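Local structure of archaeal actin homolog (Thermoplasma acidophilum, 2FSJ) at residues E186-Y191 with V297-P302; V204-L209 with V216-S221; R169-G174 with L336-A341. The protein polymerizes into bundles of helical filaments in a reaction that requires nucleoside triphosphate and works best with ATP. All blocks are in the same frame, centred on the assembly; numbering follows the deposited sequence.

Contact 1 (E186-Y191 with V297-P302); sequences EQQPGY and VTSLIP
A parallel pairing in the mixed sheet of the C-terminal half begins where Tyr-191, first residue of strand 191-197, pairs with Val-297, first residue of strand 297-303. The CA atoms of Tyr-191 and Val-297 lie 4.6 Å apart, and the carbonyl of Tyr-191 does most of the joining. Its O takes the backbone N-H of Thr-298 at 3.0 Å, with 156° at the hydrogen and the donor in the carbonyl plane. Two weak bonds reach the same oxygen: one from Ser-299 N at 3.4 Å, the other from the hydroxyl OG1 of Thr-298. Because OG1 stands between the backbone N and carbonyl carbon of its own residue (chi1 55°), the hydroxyl lies on the side of the incoming loop and can join the main-chain donors. One acceptor thus gathers three donors at the strand start, as a kink of the strand at Thr-298 brings two successive N-H groups to it.

The methyl CG2 of Thr-298 packs 3.9 Å from Pro-189 O. Gly-190 follows with phi of 119°, where a CB would be jammed against the carbonyl O of Pro-189, which by itself calls for glycine, and would also collide with this same methyl. Gln-188 runs past Thr-298 in the opposite direction, its NE2 3.9 Å from OG1 of Thr-298. Farther along, a water bridges the two segments, accepting from Glu-186 N and hydrogen-bonding with Ser-299 OG at 3.2 Å. The phenol of Tyr-191 leads away from the segment and lies on Val-215 and Leu-218 of strand 213-222. Ser-299 carries the ladder onward through a backbone bond with Val-193. Reached after helix 173-182 and its loop, this pairing sets strand 297-303 beside strand 191-197, consistent with the actin-like ATPase fold.

Contact 2 (V204-L209 with V216-S221); sequences VLTINL and VELSFS
Two side-chain hydroxyls and a pair of backbone bonds tie Val-204 to Thr-206 against Leu-218 to Phe-220. Val-204 and Phe-220, an antiparallel hydrogen-bonded pair, exchange N-H...O bonds in both directions, each 2.9 Å from N to O, the bond from Val-204 N arriving almost in line with the Phe-220 carbonyl (178°). Further along, side chains take over. Ser-219 OG accepts the N-H of Thr-206 at 3.0 Å and is also hydrogen-bonded to Val-215 O. Thr-206 OG1 donates to Leu-218 O at 2.8 Å, coming from above the carbonyl plane, 42° out of it. This is a beta hairpin of strands 202-208 and 213-222 whose second strand is interrupted by a bulge or short loop; the hydroxyl bonds span the irregular part, and Thr-206 itself has a backbone hydrogen bond with Val-215 beyond it.

Packing follows on the face carrying Val-204 and Phe-220. With CG set between backbone N and carbonyl carbon (chi1 51°), the phenyl ring lies alongside the valine and turns one face to it: Val-204 CB sits 3.9 Å from the centroid, a CH-pi contact. Thr-206 CG2 meets Leu-218 CB at 3.7 Å, and Leu-290 of helix 268-290 touches both residues.

Contact 3 (R169-G174 with L336-A341); sequences RPQGVG and LGYRDA
Arg-169 lays one face of its guanidinium over the methyl of Ala-341, whose CB stands 3.6 Å above that plane, toward its rim. Arg-169 CG also touches this CB, at 3.9 Å, and a bend at chi2 (-64°) turns the rest of the chain so that the guanidinium lies over the methyl.

The ring of Tyr-338 reaches the turn from strand 158-170 into helix 173-182. Its CE1 comes 3.6 Å from Arg-169 O, while Gln-171 CA lies at the ring edge, 3.2 Å from the phenol OH. A water in the ring plane accepts from that OH at 2.8 Å and donates to Gln-171 OE1 at the same distance, so the buried hydroxyl and the amide share one bridge. Gln-171 NE2 is bonded elsewhere, to Asp-92 and weakly to Asp-196. A phenylalanine in place of Tyr-338 would probably leave this water without the hydroxyl that donates to it and Gln-171 OE1 more loosely fixed.

Glycines permit the close approach: Gly-337 CA meets Gly-174 O at 3.2 Å in a CA-H...O contact with 159° at the hydrogen. A CB on Gly-337 would hit Gly-174 O, and one on Gly-174 would hit Tyr-338 CE1. Gly-172 serves as N-cap of helix 173-182. Helix 333-343 is thus joined to the start of helix 173-182, probably near the junction of the two halves, with the side chain of Lys-34 of the ATP site about 8 Å from that of Tyr-338, consistent with the actin-like ATPase fold.

Contacts 2 and 3 are buried, whereas contact 1 is only partly so and keeps a water between its segments. Contacts 1 and 2 belong to the same sheet, one holding strands 191-197 and 297-303, the other strands 202-208 and 213-222, and meet where Gly-190 O probably accepts a hydrogen bond from Leu-209 N. Contact 3 lies elsewhere, joining a strand-to-helix turn to the C-terminal helix; it touches contact 2 through Leu-205, whose CD2 packs 3.7 Å from Val-173 CG2, but does not touch contact 1. Chemistry follows place: main-chain bonds prevail at the parallel pairing, hydroxyls supplement them in the broken hairpin, and in contact 3 no direct hydrogen bond crosses, only glycine contacts, packing and a water.

Contact 1 (E186-Y191 with V297-P302)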
loop_
_atom_site.group_PDB
_atom_site.type_symbol
_atom_site.label_atom_id
_atom_site.label_comp_id
_atom_site.label_asym_id
_atom_site.label_seq_id
_atom_site.Cartn_x
_atom_site.Cartn_y
_atom_site.Cartn_z
ATOM N N GLU A 186 -6.591 17.547 -13.843
ATOM C CA GLU A 186 -7.865 18.089 -14.336
ATOM C C GLU A 186 -8.452 17.194 -15.426
ATOM O O GLU A 186 -7.709 16.556 -16.156
ATOM C CB GLU A 186 -7.648 19.495 -14.905
ATOM N N GLN A 187 -9.772 17.110 -15.504
ATOM C CA GLN A 187 -10.405 16.295 -16.533
ATOM C C GLN A 187 -10.218 17.004 -17.866
ATOM O O GLN A 187 -10.293 18.232 -17.947
ATOM C CB GLN A 187 -11.872 16.063 -16.241
ATOM C CG GLN A 187 -12.099 15.185 -15.036
ATOM C CD GLN A 187 -13.492 14.703 -14.942
ATOM O OE1 GLN A 187 -13.877 13.746 -15.621
ATOM N NE2 GLN A 187 -14.275 15.356 -14.109
ATOM N N GLN A 188 -9.919 16.206 -18.880
ATOM C CA GLN A 188 -9.565 16.680 -20.220
ATOM C C GLN A 188 -9.459 15.453 -21.111
ATOM O O GLN A 188 -9.421 14.353 -20.597
ATOM C CB GLN A 188 -8.220 17.409 -20.196
ATOM C CG GLN A 188 -7.085 16.641 -19.531
ATOM C CD GLN A 188 -5.918 17.519 -19.110
ATOM O OE1 GLN A 188 -5.660 18.550 -19.727
ATOM N NE2 GLN A 188 -5.202 17.112 -18.064
ATOM N N PRO A 189 -9.423 15.636 -22.433
ATOM C CA PRO A 189 -9.089 14.534 -23.340
ATOM C C PRO A 189 -7.653 14.029 -23.068
ATOM O O PRO A 189 -6.745 14.835 -22.803
ATOM C CB PRO A 189 -9.295 15.151 -24.746
ATOM C CG PRO A 189 -9.404 16.616 -24.552
ATOM C CD PRO A 189 -9.741 16.883 -23.160
ATOM N N GLY A 190 -7.457 12.716 -23.058
ATOM C CA GLY A 190 -6.161 12.145 -22.728
ATOM C C GLY A 190 -6.205 11.230 -21.485
ATOM O O GLY A 190 -7.219 11.141 -20.821
ATOM N N TYR A 191 -5.077 10.572 -21.205
ATOM C CA TYR A 191 -4.978 9.525 -20.202
ATOM C C TYR A 191 -4.094 9.982 -19.035
ATOM O O TYR A 191 -3.151 10.751 -19.205
ATOM C CB TYR A 191 -4.372 8.227 -20.806
ATOM C CG TYR A 191 -5.225 7.487 -21.834
ATOM C CD1 TYR A 191 -6.602 7.631 -21.866
ATOM C CD2 TYR A 191 -4.655 6.659 -22.777
ATOM C CE1 TYR A 191 -7.375 6.981 -22.778
ATOM C CE2 TYR A 191 -5.456 5.965 -23.719
ATOM C CZ TYR A 191 -6.804 6.150 -23.705
ATOM O OH TYR A 191 -7.638 5.515 -24.574
ATOM N N VAL A 297 -1.141 10.192 -23.390
ATOM C CA VAL A 297 -0.837 10.437 -21.975
ATOM C C VAL A 297 -0.589 11.905 -21.737
ATOM O O VAL A 297 0.331 12.473 -22.332
ATOM C CB VAL A 297 0.402 9.636 -21.481
ATOM C CG1 VAL A 297 0.742 9.990 -20.020
ATOM C CG2 VAL A 297 0.141 8.135 -21.606
ATOM N N THR A 298 -1.387 12.517 -20.852
ATOM C CA THR A 298 -1.154 13.902 -20.394
ATOM C C THR A 298 -0.692 14.029 -18.949
ATOM O O THR A 298 -0.253 15.070 -18.561
ATOM C CB THR A 298 -2.429 14.734 -20.566
ATOM O OG1 THR A 298 -3.523 14.089 -19.890
ATOM C CG2 THR A 298 -2.876 14.761 -22.034
ATOM N N SER A 299 -0.829 12.989 -18.133
ATOM C CA SER A 299 -0.335 13.015 -16.771
ATOM C C SER A 299 0.226 11.661 -16.394
ATOM O O SER A 299 -0.443 10.651 -16.611
ATOM C CB SER A 299 -1.433 13.379 -15.757
ATOM O OG SER A 299 -2.279 14.404 -16.190
ATOM N N LEU A 300 1.458 11.662 -15.882
ATOM C CA LEU A 300 2.148 10.476 -15.340
ATOM C C LEU A 300 2.239 10.670 -13.834
ATOM O O LEU A 300 2.774 11.693 -13.388
ATOM C CB LEU A 300 3.574 10.353 -15.886
ATOM C CG LEU A 300 3.845 9.733 -17.255
ATOM C CD1 LEU A 300 5.320 9.952 -17.660
ATOM C CD2 LEU A 300 3.482 8.256 -17.343
ATOM N N ILE A 301 1.751 9.700 -13.054
ATOM C CA ILE A 301 1.552 9.884 -11.633
ATOM C C ILE A 301 2.224 8.758 -10.834
ATOM O O ILE A 301 1.654 7.686 -10.624
ATOM C CB ILE A 301 0.043 10.000 -11.314
ATOM C CG1 ILE A 301 -0.619 11.095 -12.165
ATOM C CG2 ILE A 301 -0.175 10.253 -9.829
ATOM C CD1 ILE A 301 -2.131 10.980 -12.289
ATOM N N PRO A 302 3.463 8.972 -10.443
ATOM C CA PRO A 302 4.153 7.959 -9.642
ATOM C C PRO A 302 3.707 8.008 -8.194
ATOM O O PRO A 302 3.725 9.080 -7.569
ATOM C CB PRO A 302 5.612 8.329 -9.796
ATOM C CG PRO A 302 5.614 9.351 -10.981
ATOM C CD PRO A 302 4.355 10.075 -10.834
HETATM O O HOH W 1 -4.305 16.854 -15.635
#

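Contact 2 (V204-L209 with V216-S221)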
loop_
_atom_site.group_PDB
_atom_site.type_symbol
_atom_site.label_atom_id
_atom_site.label_comp_id
_atom_site.label_asym_id
_atom_site.label_seq_id
_atom_site.Cartn_x
_atom_site.Cartn_y
_atom_site.Cartn_z
ATOM N N VAL A 204 0.062 -0.619 -12.554
ATOM C CA VAL A 204 -0.076 0.465 -13.516
ATOM C C VAL A 204 -1.542 0.566 -13.871
ATOM O O VAL A 204 -2.130 -0.377 -14.432
ATOM C CB VAL A 204 0.763 0.227 -14.747
ATOM C CG1 VAL A 204 0.570 1.367 -15.802
ATOM C CG2 VAL A 204 2.257 0.004 -14.336
ATOM N N LEU A 205 -2.129 1.698 -13.530
ATOM C CA LEU A 205 -3.518 1.961 -13.842
ATOM C C LEU A 205 -3.612 3.149 -14.804
ATOM O O LEU A 205 -3.175 4.279 -14.479
ATOM C CB LEU A 205 -4.309 2.214 -12.565
ATOM C CG LEU A 205 -5.751 2.448 -13.011
ATOM C CD1 LEU A 205 -6.693 1.301 -12.758
ATOM C CD2 LEU A 205 -6.285 3.803 -12.698
ATOM N N THR A 206 -4.130 2.868 -15.998
ATOM C CA THR A 206 -4.387 3.903 -17.009
ATOM C C THR A 206 -5.851 4.295 -16.922
ATOM O O THR A 206 -6.720 3.451 -16.903
ATOM C CB THR A 206 -4.000 3.379 -18.399
ATOM O OG1 THR A 206 -2.587 3.177 -18.427
ATOM C CG2 THR A 206 -4.276 4.418 -19.517
ATOM N N ILE A 207 -6.070 5.591 -16.782
ATOM C CA ILE A 207 -7.390 6.191 -16.611
ATOM C C ILE A 207 -7.689 7.212 -17.722
ATOM O O ILE A 207 -6.838 8.002 -18.094
ATOM C CB ILE A 207 -7.454 6.810 -15.184
ATOM C CG1 ILE A 207 -8.887 6.930 -14.682
ATOM C CG2 ILE A 207 -6.677 8.118 -15.094
ATOM C CD1 ILE A 207 -8.984 7.328 -13.167
ATOM N N ASN A 208 -8.926 7.180 -18.202
ATOM C CA ASN A 208 -9.413 8.130 -19.188
ATOM C C ASN A 208 -9.851 9.370 -18.424
ATOM O O ASN A 208 -10.753 9.299 -17.607
ATOM C CB ASN A 208 -10.590 7.573 -19.972
ATOM C CG ASN A 208 -10.906 8.440 -21.184
ATOM O OD1 ASN A 208 -10.476 9.594 -21.214
ATOM N ND2 ASN A 208 -11.495 7.853 -22.236
ATOM N N LEU A 209 -9.169 10.475 -18.653
ATOM C CA LEU A 209 -9.474 11.683 -17.899
ATOM C C LEU A 209 -10.834 12.331 -18.305
ATOM O O LEU A 209 -11.326 13.217 -17.605
ATOM C CB LEU A 209 -8.325 12.672 -17.930
ATOM C CG LEU A 209 -6.982 12.158 -17.353
ATOM C CD1 LEU A 209 -5.894 13.127 -17.682
ATOM C CD2 LEU A 209 -7.063 11.920 -15.788
ATOM N N VAL A 216 -9.040 -0.708 -19.210
ATOM C CA VAL A 216 -8.587 -2.047 -18.858
ATOM C C VAL A 216 -7.488 -2.552 -19.756
ATOM O O VAL A 216 -6.577 -3.243 -19.296
ATOM C CB VAL A 216 -9.747 -3.078 -18.717
ATOM C CG1 VAL A 216 -10.715 -2.625 -17.662
ATOM C CG2 VAL A 216 -10.477 -3.299 -20.035
ATOM N N GLU A 217 -7.506 -2.140 -21.028
ATOM C CA GLU A 217 -6.572 -2.662 -21.995
ATOM C C GLU A 217 -5.159 -2.154 -21.729
ATOM O O GLU A 217 -4.188 -2.698 -22.265
ATOM C CB GLU A 217 -7.011 -2.242 -23.418
ATOM C CG GLU A 217 -8.326 -2.844 -23.830
ATOM C CD GLU A 217 -9.540 -2.046 -23.373
ATOM O OE1 GLU A 217 -9.361 -1.026 -22.701
ATOM O OE2 GLU A 217 -10.696 -2.469 -23.676
ATOM N N LEU A 218 -5.053 -1.056 -20.965
ATOM C CA LEU A 218 -3.803 -0.322 -20.764
ATOM C C LEU A 218 -3.415 -0.338 -19.284
ATOM O O LEU A 218 -2.599 0.458 -18.873
ATOM C CB LEU A 218 -3.943 1.136 -21.239
ATOM C CG LEU A 218 -4.202 1.323 -22.753
ATOM C CD1 LEU A 218 -4.228 2.793 -23.104
ATOM C CD2 LEU A 218 -3.204 0.577 -23.602
ATOM N N SER A 219 -4.000 -1.263 -18.519
ATOM C CA SER A 219 -3.781 -1.340 -17.082
ATOM C C SER A 219 -3.306 -2.746 -16.787
ATOM O O SER A 219 -3.774 -3.702 -17.376
ATOM C CB SER A 219 -5.079 -1.003 -16.304
ATOM O OG SER A 219 -5.515 0.324 -16.611
ATOM N N PHE A 220 -2.376 -2.894 -15.868
ATOM C CA PHE A 220 -1.672 -4.180 -15.723
ATOM C C PHE A 220 -0.782 -4.154 -14.484
ATOM O O PHE A 220 -0.562 -3.082 -13.911
ATOM C CB PHE A 220 -0.813 -4.477 -16.982
ATOM C CG PHE A 220 0.107 -3.337 -17.385
ATOM C CD1 PHE A 220 1.399 -3.234 -16.893
ATOM C CD2 PHE A 220 -0.320 -2.378 -18.288
ATOM C CE1 PHE A 220 2.211 -2.169 -17.287
ATOM C CE2 PHE A 220 0.487 -1.341 -18.657
ATOM C CZ PHE A 220 1.721 -1.215 -18.151
ATOM N N SER A 221 -0.257 -5.311 -14.091
ATOM C CA SER A 221 0.526 -5.462 -12.855
ATOM C C SER A 221 1.809 -6.121 -13.241
ATOM O O SER A 221 1.765 -7.188 -13.869
ATOM C CB SER A 221 -0.188 -6.357 -11.835
ATOM O OG SER A 221 0.597 -6.491 -10.621
#

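Contact 3 (R169-G174 with L336-A341)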
loop_
_atom_site.group_PDB
_atom_site.type_symbol
_atom_site.label_atom_id
_atom_site.label_comp_id
_atom_site.label_asym_id
_atom_site.label_seq_id
_atom_site.Cartn_x
_atom_site.Cartn_y
_atom_site.Cartn_z
ATOM N N ARG A 169 -12.894 0.897 -4.771
ATOM C CA ARG A 169 -12.461 1.435 -6.064
ATOM C C ARG A 169 -11.176 0.744 -6.466
ATOM O O ARG A 169 -10.464 0.331 -5.566
ATOM C CB ARG A 169 -12.178 2.910 -5.944
ATOM C CG ARG A 169 -13.407 3.777 -5.852
ATOM C CD ARG A 169 -14.302 3.751 -7.089
ATOM N NE ARG A 169 -15.455 4.613 -6.873
ATOM C CZ ARG A 169 -16.602 4.233 -6.308
ATOM N NH1 ARG A 169 -16.811 2.969 -5.905
ATOM N NH2 ARG A 169 -17.572 5.130 -6.171
ATOM N N PRO A 170 -10.865 0.632 -7.769
ATOM C CA PRO A 170 -9.594 0.044 -8.208
ATOM C C PRO A 170 -8.408 0.804 -7.675
ATOM O O PRO A 170 -8.437 2.037 -7.621
ATOM C CB PRO A 170 -9.678 0.130 -9.742
ATOM C CG PRO A 170 -11.124 0.054 -10.018
ATOM C CD PRO A 170 -11.689 0.962 -8.937
ATOM N N GLN A 171 -7.365 0.087 -7.242
ATOM C CA GLN A 171 -6.143 0.715 -6.847
ATOM C C GLN A 171 -5.627 1.591 -8.032
ATOM O O GLN A 171 -5.709 1.189 -9.210
ATOM C CB GLN A 171 -5.105 -0.362 -6.496
ATOM C CG GLN A 171 -3.802 0.176 -5.954
ATOM C CD GLN A 171 -2.963 -0.934 -5.287
ATOM O OE1 GLN A 171 -3.504 -1.733 -4.509
ATOM N NE2 GLN A 171 -1.691 -1.003 -5.625
ATOM N N GLY A 172 -5.174 2.786 -7.714
ATOM C CA GLY A 172 -4.860 3.781 -8.717
ATOM C C GLY A 172 -5.986 4.763 -9.010
ATOM O O GLY A 172 -5.746 5.942 -9.217
ATOM N N VAL A 173 -7.203 4.277 -9.098
ATOM C CA VAL A 173 -8.356 5.160 -9.264
ATOM C C VAL A 173 -8.545 5.997 -8.002
ATOM O O VAL A 173 -8.883 7.166 -8.115
ATOM C CB VAL A 173 -9.639 4.356 -9.603
ATOM C CG1 VAL A 173 -10.919 5.190 -9.463
ATOM C CG2 VAL A 173 -9.521 3.786 -10.994
ATOM N N GLY A 174 -8.344 5.390 -6.823
ATOM C CA GLY A 174 -8.366 6.137 -5.560
ATOM C C GLY A 174 -7.432 7.334 -5.607
ATOM O O GLY A 174 -7.848 8.467 -5.373
ATOM N N LEU A 336 -6.898 8.081 0.596
ATOM C CA LEU A 336 -7.645 9.361 0.604
ATOM C C LEU A 336 -8.770 9.342 -0.442
ATOM O O LEU A 336 -9.887 9.715 -0.154
ATOM C CB LEU A 336 -6.680 10.508 0.325
ATOM C CG LEU A 336 -5.761 10.837 1.494
ATOM C CD1 LEU A 336 -4.518 11.559 1.004
ATOM C CD2 LEU A 336 -6.486 11.681 2.639
ATOM N N GLY A 337 -8.481 8.815 -1.643
ATOM C CA GLY A 337 -9.515 8.635 -2.662
ATOM C C GLY A 337 -10.581 7.632 -2.323
ATOM O O GLY A 337 -11.751 7.842 -2.657
ATOM N N TYR A 338 -10.197 6.513 -1.682
ATOM C CA TYR A 338 -11.135 5.497 -1.252
ATOM C C TYR A 338 -12.138 6.081 -0.245
ATOM O O TYR A 338 -13.328 5.766 -0.276
ATOM C CB TYR A 338 -10.411 4.321 -0.588
ATOM C CG TYR A 338 -9.452 3.533 -1.455
ATOM C CD1 TYR A 338 -9.567 3.502 -2.842
ATOM C CD2 TYR A 338 -8.466 2.747 -0.864
ATOM C CE1 TYR A 338 -8.645 2.760 -3.642
ATOM C CE2 TYR A 338 -7.546 2.027 -1.647
ATOM C CZ TYR A 338 -7.675 2.027 -3.038
ATOM O OH TYR A 338 -6.793 1.246 -3.790
ATOM N N ARG A 339 -11.627 6.921 0.640
ATOM C CA ARG A 339 -12.443 7.480 1.681
ATOM C C ARG A 339 -13.413 8.445 1.021
ATOM O O ARG A 339 -14.602 8.397 1.318
ATOM C CB ARG A 339 -11.614 8.208 2.749
ATOM C CG ARG A 339 -12.476 8.516 3.976
ATOM C CD ARG A 339 -12.076 9.749 4.769
ATOM N NE ARG A 339 -13.054 10.035 5.834
ATOM C CZ ARG A 339 -14.093 10.879 5.750
ATOM N NH1 ARG A 339 -14.347 11.585 4.653
ATOM N NH2 ARG A 339 -14.884 11.019 6.800
ATOM N N ASP A 340 -12.894 9.290 0.132
ATOM C CA ASP A 340 -13.715 10.238 -0.650
ATOM C C ASP A 340 -14.870 9.517 -1.357
ATOM O O ASP A 340 -16.043 9.960 -1.300
ATOM C CB ASP A 340 -12.868 10.998 -1.701
ATOM C CG ASP A 340 -11.960 12.095 -1.107
ATOM O OD1 ASP A 340 -11.999 12.363 0.125
ATOM O OD2 ASP A 340 -11.126 12.743 -1.820
ATOM N N ALA A 341 -14.563 8.402 -2.026
ATOM C CA ALA A 341 -15.602 7.624 -2.691
ATOM C C ALA A 341 -16.651 7.070 -1.731
ATOM O O ALA A 341 -17.842 7.080 -2.063
ATOM C CB ALA A 341 -15.010 6.478 -3.548
HETATM O O HOH W 2 -5.160 -0.714 -2.562
#